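Local coordinates for protein ribonucleoside-diphosphate reductase, alpha chain (Actinobacillus ureae ATCC 25976, PDB 6DQX) that is the catalytic subunit of a class Id ribonucleotide reductase, probably reducing ribonucleoside diphosphates to 2'-deoxyribonucleoside diphosphates, at residues I187-T200 / Y228-K240. Sequence-based numbering, arbitrary orientation.
Sequences IEHGDIDEWLDIHT and YKRQLWAKLLQRK. With EDO (1,2-ethanediol), chain G; EDO (1,2-ethanediol), chain I.
Leu196 projects toward helix 227-243 and splits its two methyls between two leucines one turn apart, Leu232 and Leu236: CD1 lies 3.7 Å from Leu232 CD1, while CD2 is turned to Leu236 CG. With CG anti to the backbone N (chi1 -171°), Leu232 sends CD1 to Leu196 and CD2 to Ile187; the Leu232 and Ile187 side chains slide past each other in opposite directions, CD2 3.8 Å from Ile187 CG1. The extended Ile187 crosses Leu236 and Trp233 nearly at right angles, and its CD1 meets the indole at the edge, in plane, 3.9 Å from Trp233 CE3. Trp218 of helix 216-223 touches both Ile187 and Leu232, extending this core within the barrel domain.

Polar groups line its margins. The fully stretched Lys235 runs past Leu196 to a weak salt bridge, its NZ 3.4 Å from Asp197 OD1. Arg239, bent at chi2 and chi3, lays a guanidinium face against Thr200 CG2, and its NH1 gives a weak, bent bond to Ile198 O (3.4 Å, 134°). A water in the guanidinium plane accepts from Arg239 NE and donates to Ile198 O at 2.7 Å; Arg239 NH2 also forms a salt bridge with Glu242. Cohesion therefore probably rests mainly on the apolar core, with weak polar links and the water tying the turns of 195-200 to the helix.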
ATOM      1  N   ILE A 187     -11.688  18.846 -11.185  1.00 18.41           N
ATOM      2  CA  ILE A 187     -10.909  19.720 -12.094  1.00 19.10           C
ATOM      3  C   ILE A 187     -10.424  20.993 -11.388  1.00 18.86           C
ATOM      4  O   ILE A 187      -9.413  21.571 -11.813  1.00 18.74           O
ATOM      5  CB  ILE A 187     -11.706  20.069 -13.382  1.00 19.97           C
ATOM      6  CG1 ILE A 187     -10.747  20.559 -14.496  1.00 21.41           C
ATOM      7  CG2 ILE A 187     -12.844  21.019 -13.081  1.00 20.79           C
ATOM      8  CD1 ILE A 187     -11.359  20.585 -15.875  1.00 21.53           C
ATOM      9  N   GLU A 188     -11.118  21.392 -10.309  1.00 17.88           N
ATOM     10  CA  GLU A 188     -10.764  22.579  -9.505  1.00 19.09           C
ATOM     11  C   GLU A 188      -9.748  22.296  -8.382  1.00 18.36           C
ATOM     12  O   GLU A 188      -9.378  23.208  -7.666  1.00 18.77           O
ATOM     13  CB  GLU A 188     -11.985  23.313  -8.950  1.00 19.81           C
ATOM     14  CG  GLU A 188     -12.743  22.641  -7.802  1.00 22.14           C
ATOM     15  CD  GLU A 188     -13.810  21.647  -8.260  1.00 23.68           C
ATOM     16  OE1 GLU A 188     -13.758  21.177  -9.419  1.00 23.67           O
ATOM     17  OE2 GLU A 188     -14.693  21.307  -7.437  1.00 25.39           O
ATOM     18  N   HIS A 189      -9.300  21.051  -8.267  1.00 17.87           N
ATOM     19  CA  HIS A 189      -8.441  20.618  -7.161  1.00 17.53           C
ATOM     20  C   HIS A 189      -7.061  21.211  -7.346  1.00 18.51           C
ATOM     21  O   HIS A 189      -6.582  21.335  -8.480  1.00 17.43           O
ATOM     22  CB  HIS A 189      -8.311  19.082  -7.124  1.00 17.31           C
ATOM     23  CG  HIS A 189      -7.760  18.552  -5.832  1.00 16.72           C
ATOM     24  ND1 HIS A 189      -6.405  18.395  -5.593  1.00 16.58           N
ATOM     25  CD2 HIS A 189      -8.390  18.136  -4.704  1.00 17.26           C
ATOM     26  CE1 HIS A 189      -6.231  17.915  -4.375  1.00 16.47           C
ATOM     27  NE2 HIS A 189      -7.414  17.742  -3.811  1.00 16.22           N
ATOM     28  N   GLY A 190      -6.414  21.536  -6.229  1.00 20.29           N
ATOM     29  CA  GLY A 190      -5.055  22.059  -6.261  1.00 20.93           C
ATOM     30  C   GLY A 190      -4.071  21.247  -7.055  1.00 21.68           C
ATOM     31  O   GLY A 190      -3.157  21.823  -7.650  1.00 23.76           O
ATOM     32  N   ASP A 191      -4.246  19.920  -7.100  1.00 20.64           N
ATOM     33  CA  ASP A 191      -3.289  19.020  -7.731  1.00 20.57           C
ATOM     34  C   ASP A 191      -3.640  18.605  -9.166  1.00 19.42           C
ATOM     35  O   ASP A 191      -2.997  17.716  -9.716  1.00 18.82           O
ATOM     36  CB  ASP A 191      -3.093  17.755  -6.883  1.00 21.48           C
ATOM     37  CG  ASP A 191      -2.674  18.043  -5.452  1.00 21.38           C
ATOM     38  OD1 ASP A 191      -1.934  19.026  -5.200  1.00 21.39           O
ATOM     39  OD2 ASP A 191      -3.099  17.265  -4.559  1.00 19.80           O
ATOM     40  N   ILE A 192      -4.630  19.251  -9.778  1.00 19.43           N
ATOM     41  CA  ILE A 192      -5.105  18.848 -11.097  1.00 20.01           C
ATOM     42  C   ILE A 192      -3.981  18.743 -12.149  1.00 21.33           C
ATOM     43  O   ILE A 192      -3.940  17.795 -12.921  1.00 19.46           O
ATOM     44  CB  ILE A 192      -6.293  19.746 -11.570  1.00 19.90           C
ATOM     45  CG1 ILE A 192      -6.983  19.159 -12.818  1.00 20.18           C
ATOM     46  CG2 ILE A 192      -5.877  21.181 -11.865  1.00 20.39           C
ATOM     47  CD1 ILE A 192      -7.437  17.721 -12.690  1.00 20.74           C
ATOM     48  N   ASP A 193      -3.052  19.700 -12.148  1.00 24.38           N
ATOM     49  CA  ASP A 193      -1.914  19.651 -13.099  1.00 27.09           C
ATOM     50  C   ASP A 193      -1.066  18.389 -12.948  1.00 25.07           C
ATOM     51  O   ASP A 193      -0.599  17.845 -13.952  1.00 26.26           O
ATOM     52  CB  ASP A 193      -1.020  20.899 -12.975  1.00 30.15           C
ATOM     53  CG  ASP A 193      -1.692  22.169 -13.475  1.00 34.42           C
ATOM     54  OD1 ASP A 193      -2.489  22.095 -14.435  1.00 38.12           O
ATOM     55  OD2 ASP A 193      -1.404  23.263 -12.915  1.00 38.99           O
ATOM     56  N   GLU A 194      -0.882  17.896 -11.717  1.00 22.66           N
ATOM     57  CA  GLU A 194      -0.124  16.660 -11.534  1.00 21.90           C
ATOM     58  C   GLU A 194      -0.871  15.453 -12.101  1.00 20.11           C
ATOM     59  O   GLU A 194      -0.274  14.586 -12.700  1.00 19.69           O
ATOM     60  CB  GLU A 194       0.210  16.396 -10.067  1.00 23.56           C
ATOM     61  CG  GLU A 194       1.141  17.420  -9.437  1.00 25.88           C
ATOM     62  CD  GLU A 194       1.529  17.013  -8.035  1.00 26.43           C
ATOM     63  OE1 GLU A 194       1.094  17.686  -7.063  1.00 28.68           O
ATOM     64  OE2 GLU A 194       2.220  15.987  -7.902  1.00 28.54           O
ATOM     65  N   TRP A 195      -2.179  15.391 -11.865  1.00 20.08           N
ATOM     66  CA  TRP A 195      -2.999  14.282 -12.382  1.00 19.34           C
ATOM     67  C   TRP A 195      -3.054  14.265 -13.916  1.00 19.35           C
ATOM     68  O   TRP A 195      -3.028  13.204 -14.513  1.00 19.38           O
ATOM     69  CB  TRP A 195      -4.413  14.364 -11.816  1.00 18.61           C
ATOM     70  CG  TRP A 195      -4.518  13.951 -10.386  1.00 17.82           C
ATOM     71  CD1 TRP A 195      -4.139  14.673  -9.288  1.00 17.94           C
ATOM     72  CD2 TRP A 195      -5.044  12.720  -9.891  1.00 17.65           C
ATOM     73  NE1 TRP A 195      -4.419  13.976  -8.136  1.00 18.04           N
ATOM     74  CE2 TRP A 195      -4.969  12.769  -8.473  1.00 17.47           C
ATOM     75  CE3 TRP A 195      -5.575  11.576 -10.501  1.00 17.64           C
ATOM     76  CZ2 TRP A 195      -5.397  11.714  -7.660  1.00 17.33           C
ATOM     77  CZ3 TRP A 195      -6.017  10.525  -9.683  1.00 18.17           C
ATOM     78  CH2 TRP A 195      -5.900  10.594  -8.283  1.00 17.84           C
ATOM     79  N   LEU A 196      -3.084  15.436 -14.542  1.00 22.58           N
ATOM     80  CA  LEU A 196      -3.116  15.528 -16.019  1.00 24.72           C
ATOM     81  C   LEU A 196      -1.879  14.987 -16.760  1.00 27.15           C
ATOM     82  O   LEU A 196      -1.940  14.812 -17.980  1.00 28.63           O
ATOM     83  CB  LEU A 196      -3.446  16.958 -16.477  1.00 25.12           C
ATOM     84  CG  LEU A 196      -4.888  17.431 -16.280  1.00 25.53           C
ATOM     85  CD1 LEU A 196      -5.069  18.833 -16.826  1.00 26.58           C
ATOM     86  CD2 LEU A 196      -5.895  16.493 -16.940  1.00 26.33           C
ATOM     87  N   ASP A 197      -0.783  14.699 -16.042  1.00 26.16           N
ATOM     88  CA  ASP A 197       0.390  14.022 -16.618  1.00 26.45           C
ATOM     89  C   ASP A 197       0.456  12.525 -16.346  1.00 24.91           C
ATOM     90  O   ASP A 197       1.414  11.876 -16.721  1.00 25.32           O
ATOM     91  CB  ASP A 197       1.688  14.732 -16.167  1.00 29.45           C
ATOM     92  CG  ASP A 197       1.836  16.111 -16.787  1.00 31.20           C
ATOM     93  OD1 ASP A 197       1.234  16.375 -17.841  1.00 34.36           O
ATOM     94  OD2 ASP A 197       2.535  16.946 -16.205  1.00 34.31           O
ATOM     95  N   ILE A 198      -0.580  11.950 -15.719  1.00 23.86           N
ATOM     96  CA  ILE A 198      -0.679  10.508 -15.576  1.00 23.12           C
ATOM     97  C   ILE A 198      -0.530   9.833 -16.956  1.00 23.54           C
ATOM     98  O   ILE A 198      -1.055  10.339 -17.924  1.00 27.78           O
ATOM     99  CB  ILE A 198      -2.034  10.122 -14.907  1.00 21.77           C
ATOM    100  CG1 ILE A 198      -1.938  10.374 -13.397  1.00 20.70           C
ATOM    101  CG2 ILE A 198      -2.401   8.679 -15.198  1.00 20.99           C
ATOM    102  CD1 ILE A 198      -3.211  10.139 -12.600  1.00 20.76           C
ATOM    103  N   HIS A 199       0.209   8.728 -17.009  1.00 25.98           N
ATOM    104  CA  HIS A 199       0.517   7.963 -18.252  1.00 29.12           C
ATOM    105  C   HIS A 199       1.608   8.573 -19.195  1.00 30.42           C
ATOM    106  O   HIS A 199       2.060   7.883 -20.116  1.00 30.99           O
ATOM    107  CB  HIS A 199      -0.752   7.604 -19.055  1.00 29.68           C
ATOM    108  CG  HIS A 199      -1.667   6.642 -18.357  1.00 31.85           C
ATOM    109  ND1 HIS A 199      -2.718   6.025 -18.999  1.00 31.99           N
ATOM    110  CD2 HIS A 199      -1.676   6.166 -17.085  1.00 32.67           C
ATOM    111  CE1 HIS A 199      -3.355   5.238 -18.147  1.00 33.01           C
ATOM    112  NE2 HIS A 199      -2.747   5.311 -16.975  1.00 29.33           N
ATOM    113  N   THR A 200       2.037   9.816 -18.973  1.00 31.44           N
ATOM    114  CA  THR A 200       3.131  10.412 -19.787  1.00 32.36           C
ATOM    115  C   THR A 200       4.468   9.752 -19.499  1.00 33.84           C
ATOM    116  O   THR A 200       4.651   9.126 -18.446  1.00 32.22           O
ATOM    117  CB  THR A 200       3.308  11.927 -19.541  1.00 33.16           C
ATOM    118  OG1 THR A 200       3.698  12.169 -18.179  1.00 33.17           O
ATOM    119  CG2 THR A 200       2.049  12.681 -19.869  1.00 31.54           C
ATOM    120  N   TYR A 228      -7.336  30.835 -17.531  1.00 34.75           N
ATOM    121  CA  TYR A 228      -6.759  29.686 -16.846  1.00 37.10           C
ATOM    122  C   TYR A 228      -7.609  28.450 -17.124  1.00 32.93           C
ATOM    123  O   TYR A 228      -7.068  27.410 -17.486  1.00 31.46           O
ATOM    124  CB  TYR A 228      -6.637  29.874 -15.326  1.00 41.68           C
ATOM    125  CG  TYR A 228      -6.164  28.589 -14.669  1.00 47.24           C
ATOM    126  CD1 TYR A 228      -4.821  28.208 -14.719  1.00 51.01           C
ATOM    127  CD2 TYR A 228      -7.069  27.712 -14.065  1.00 50.88           C
ATOM    128  CE1 TYR A 228      -4.387  27.012 -14.150  1.00 53.57           C
ATOM    129  CE2 TYR A 228      -6.639  26.518 -13.505  1.00 53.12           C
ATOM    130  CZ  TYR A 228      -5.306  26.168 -13.542  1.00 53.66           C
ATOM    131  OH  TYR A 228      -4.923  24.972 -12.963  1.00 54.75           O
ATOM    132  N   LYS A 229      -8.930  28.578 -16.957  1.00 31.13           N
ATOM    133  CA  LYS A 229      -9.840  27.440 -17.190  1.00 29.82           C
ATOM    134  C   LYS A 229      -9.791  26.991 -18.652  1.00 30.75           C
ATOM    135  O   LYS A 229      -9.729  25.789 -18.947  1.00 29.61           O
ATOM    136  CB  LYS A 229     -11.263  27.793 -16.783  1.00 29.10           C
ATOM    137  CG  LYS A 229     -11.428  28.010 -15.296  1.00 28.66           C
ATOM    138  CD  LYS A 229     -12.894  28.030 -14.912  1.00 28.00           C
ATOM    139  CE  LYS A 229     -13.096  28.240 -13.422  1.00 29.87           C
ATOM    140  NZ  LYS A 229     -12.911  29.657 -12.997  1.00 30.43           N
ATOM    141  N   ARG A 230      -9.761  27.965 -19.562  1.00 30.86           N
ATOM    142  CA  ARG A 230      -9.601  27.674 -20.979  1.00 33.16           C
ATOM    143  C   ARG A 230      -8.329  26.876 -21.279  1.00 31.12           C
ATOM    144  O   ARG A 230      -8.393  25.918 -22.030  1.00 30.78           O
ATOM    145  CB  ARG A 230      -9.704  28.955 -21.835  1.00 35.75           C
ATOM    146  CG  ARG A 230     -11.141  29.432 -22.001  1.00 39.35           C
ATOM    147  CD  ARG A 230     -11.312  30.657 -22.891  1.00 43.16           C
ATOM    148  NE  ARG A 230     -10.910  30.400 -24.279  1.00 47.62           N
ATOM    149  CZ  ARG A 230      -9.727  30.706 -24.830  1.00 51.95           C
ATOM    150  NH1 ARG A 230      -8.747  31.301 -24.135  1.00 55.32           N
ATOM    151  NH2 ARG A 230      -9.508  30.404 -26.110  1.00 52.26           N
ATOM    152  N   GLN A 231      -7.188  27.234 -20.685  1.00 32.90           N
ATOM    153  CA  GLN A 231      -5.942  26.455 -20.908  1.00 33.17           C
ATOM    154  C   GLN A 231      -5.929  25.077 -20.253  1.00 29.17           C
ATOM    155  O   GLN A 231      -5.376  24.131 -20.800  1.00 28.55           O
ATOM    156  CB  GLN A 231      -4.654  27.227 -20.505  1.00 37.45           C
ATOM    157  CG  GLN A 231      -3.775  27.643 -21.695  1.00 42.47           C
ATOM    158  CD  GLN A 231      -3.452  26.493 -22.660  1.00 47.89           C
ATOM    159  OE1 GLN A 231      -3.342  25.325 -22.254  1.00 50.58           O
ATOM    160  NE2 GLN A 231      -3.308  26.823 -23.953  1.00 49.24           N
ATOM    161  N   LEU A 232      -6.504  24.976 -19.064  1.00 27.73           N
ATOM    162  CA  LEU A 232      -6.610  23.692 -18.386  1.00 25.59           C
ATOM    163  C   LEU A 232      -7.515  22.748 -19.178  1.00 23.47           C
ATOM    164  O   LEU A 232      -7.172  21.597 -19.393  1.00 23.38           O
ATOM    165  CB  LEU A 232      -7.151  23.888 -16.972  1.00 25.29           C
ATOM    166  CG  LEU A 232      -7.122  22.671 -16.051  1.00 27.25           C
ATOM    167  CD1 LEU A 232      -5.692  22.274 -15.716  1.00 28.46           C
ATOM    168  CD2 LEU A 232      -7.887  22.980 -14.770  1.00 28.01           C
ATOM    169  N   TRP A 233      -8.665  23.255 -19.621  1.00 26.26           N
ATOM    170  CA  TRP A 233      -9.612  22.449 -20.387  1.00 26.13           C
ATOM    171  C   TRP A 233      -8.951  21.991 -21.668  1.00 26.69           C
ATOM    172  O   TRP A 233      -9.051  20.825 -22.024  1.00 26.33           O
ATOM    173  CB  TRP A 233     -10.877  23.248 -20.665  1.00 27.16           C
ATOM    174  CG  TRP A 233     -11.975  22.481 -21.341  1.00 27.78           C
ATOM    175  CD1 TRP A 233     -12.496  22.717 -22.580  1.00 28.44           C
ATOM    176  CD2 TRP A 233     -12.704  21.374 -20.803  1.00 28.78           C
ATOM    177  NE1 TRP A 233     -13.504  21.814 -22.854  1.00 27.75           N
ATOM    178  CE2 TRP A 233     -13.656  20.984 -21.780  1.00 28.76           C
ATOM    179  CE3 TRP A 233     -12.655  20.675 -19.592  1.00 29.17           C
ATOM    180  CZ2 TRP A 233     -14.535  19.914 -21.584  1.00 28.66           C
ATOM    181  CZ3 TRP A 233     -13.532  19.601 -19.402  1.00 29.04           C
ATOM    182  CH2 TRP A 233     -14.459  19.237 -20.396  1.00 28.64           C
ATOM    183  N   ALA A 234      -8.242  22.903 -22.339  1.00 29.34           N
ATOM    184  CA  ALA A 234      -7.499  22.553 -23.562  1.00 29.16           C
ATOM    185  C   ALA A 234      -6.502  21.426 -23.336  1.00 28.05           C
ATOM    186  O   ALA A 234      -6.411  20.512 -24.141  1.00 27.35           O
ATOM    187  CB  ALA A 234      -6.792  23.780 -24.141  1.00 29.82           C
ATOM    188  N   LYS A 235      -5.768  21.484 -22.227  1.00 29.68           N
ATOM    189  CA  LYS A 235      -4.818  20.431 -21.882  1.00 29.05           C
ATOM    190  C   LYS A 235      -5.521  19.080 -21.624  1.00 27.32           C
ATOM    191  O   LYS A 235      -5.062  18.046 -22.069  1.00 28.10           O
ATOM    192  CB  LYS A 235      -3.972  20.854 -20.666  1.00 31.61           C
ATOM    193  CG  LYS A 235      -2.870  19.866 -20.341  1.00 34.52           C
ATOM    194  CD  LYS A 235      -1.977  20.291 -19.181  1.00 37.64           C
ATOM    195  CE  LYS A 235      -0.938  19.199 -18.937  1.00 40.16           C
ATOM    196  NZ  LYS A 235       0.091  19.568 -17.925  1.00 42.36           N
ATOM    197  N   LEU A 236      -6.641  19.103 -20.908  1.00 28.33           N
ATOM    198  CA  LEU A 236      -7.410  17.877 -20.657  1.00 27.15           C
ATOM    199  C   LEU A 236      -7.836  17.222 -21.977  1.00 26.10           C
ATOM    200  O   LEU A 236      -7.638  16.018 -22.173  1.00 24.97           O
ATOM    201  CB  LEU A 236      -8.623  18.190 -19.770  1.00 27.10           C
ATOM    202  CG  LEU A 236      -9.412  16.990 -19.236  1.00 27.23           C
ATOM    203  CD1 LEU A 236     -10.187  17.390 -17.985  1.00 26.74           C
ATOM    204  CD2 LEU A 236     -10.339  16.416 -20.301  1.00 28.60           C
ATOM    205  N   LEU A 237      -8.395  18.022 -22.885  1.00 29.28           N
ATOM    206  CA  LEU A 237      -8.781  17.538 -24.236  1.00 30.27           C
ATOM    207  C   LEU A 237      -7.587  16.985 -25.014  1.00 29.63           C
ATOM    208  O   LEU A 237      -7.718  15.979 -25.711  1.00 28.90           O
ATOM    209  CB  LEU A 237      -9.457  18.640 -25.073  1.00 31.46           C
ATOM    210  CG  LEU A 237     -10.743  19.320 -24.590  1.00 34.36           C
ATOM    211  CD1 LEU A 237     -11.255  20.252 -25.680  1.00 36.36           C
ATOM    212  CD2 LEU A 237     -11.811  18.329 -24.179  1.00 33.70           C
ATOM    213  N   GLN A 238      -6.433  17.641 -24.901  1.00 32.70           N
ATOM    214  CA  GLN A 238      -5.181  17.146 -25.521  1.00 32.59           C
ATOM    215  C   GLN A 238      -4.807  15.774 -24.965  1.00 29.39           C
ATOM    216  O   GLN A 238      -4.490  14.863 -25.715  1.00 27.75           O
ATOM    217  CB  GLN A 238      -4.021  18.127 -25.304  1.00 36.32           C
ATOM    218  CG  GLN A 238      -2.760  17.831 -26.120  1.00 41.11           C
ATOM    219  CD  GLN A 238      -1.522  18.612 -25.648  1.00 46.57           C
ATOM    220  OE1 GLN A 238      -1.575  19.383 -24.682  1.00 49.58           O
ATOM    221  NE2 GLN A 238      -0.398  18.408 -26.338  1.00 46.47           N
ATOM    222  N   ARG A 239      -4.872  15.625 -23.641  1.00 29.54           N
ATOM    223  CA  ARG A 239      -4.596  14.338 -22.993  1.00 28.99           C
ATOM    224  C   ARG A 239      -5.548  13.210 -23.452  1.00 26.37           C
ATOM    225  O   ARG A 239      -5.141  12.074 -23.672  1.00 26.74           O
ATOM    226  CB  ARG A 239      -4.664  14.501 -21.462  1.00 32.05           C
ATOM    227  CG  ARG A 239      -3.626  15.453 -20.852  1.00 35.26           C
ATOM    228  CD  ARG A 239      -2.190  15.049 -21.182  1.00 38.18           C
ATOM    229  NE  ARG A 239      -1.962  13.631 -20.879  1.00 40.92           N
ATOM    230  CZ  ARG A 239      -1.114  12.813 -21.511  1.00 44.37           C
ATOM    231  NH1 ARG A 239      -1.018  11.541 -21.114  1.00 46.43           N
ATOM    232  NH2 ARG A 239      -0.363  13.233 -22.536  1.00 47.64           N
ATOM    233  N   LYS A 240      -6.815  13.553 -23.637  1.00 26.05           N
ATOM    234  CA  LYS A 240      -7.843  12.589 -24.037  1.00 24.73           C
ATOM    235  C   LYS A 240      -7.698  12.124 -25.491  1.00 25.07           C
ATOM    236  O   LYS A 240      -7.950  10.956 -25.819  1.00 23.11           O
ATOM    237  CB  LYS A 240      -9.216  13.204 -23.788  1.00 25.04           C
ATOM    238  CG  LYS A 240     -10.297  12.169 -23.604  1.00 23.08           C
ATOM    239  CD  LYS A 240     -11.515  12.762 -22.907  1.00 21.50           C
ATOM    240  CE  LYS A 240     -12.602  11.712 -22.817  1.00 20.05           C
ATOM    241  NZ  LYS A 240     -12.148  10.458 -22.189  1.00 19.38           N
TER
HETATM  242  C1  EDO G 606      -9.297  26.105 -11.680  1.00 32.87           C
HETATM  243  O1  EDO G 606     -10.520  26.432 -11.017  1.00 29.39           O
HETATM  244  C2  EDO G 606      -8.974  24.675 -11.271  1.00 34.49           C
HETATM  245  O2  EDO G 606      -7.713  24.067 -11.605  1.00 34.08           O
HETATM  246  C1  EDO I 608       4.283  16.572 -13.629  1.00 44.95           C
HETATM  247  O1  EDO I 608       3.020  17.246 -13.537  1.00 44.60           O
HETATM  248  C2  EDO I 608       5.369  17.555 -13.233  1.00 45.16           C
HETATM  249  O2  EDO I 608       5.314  17.682 -11.808  1.00 47.16           O
HETATM  250  O   HOH W   1      -3.161  11.830 -18.805  1.00 35.53           O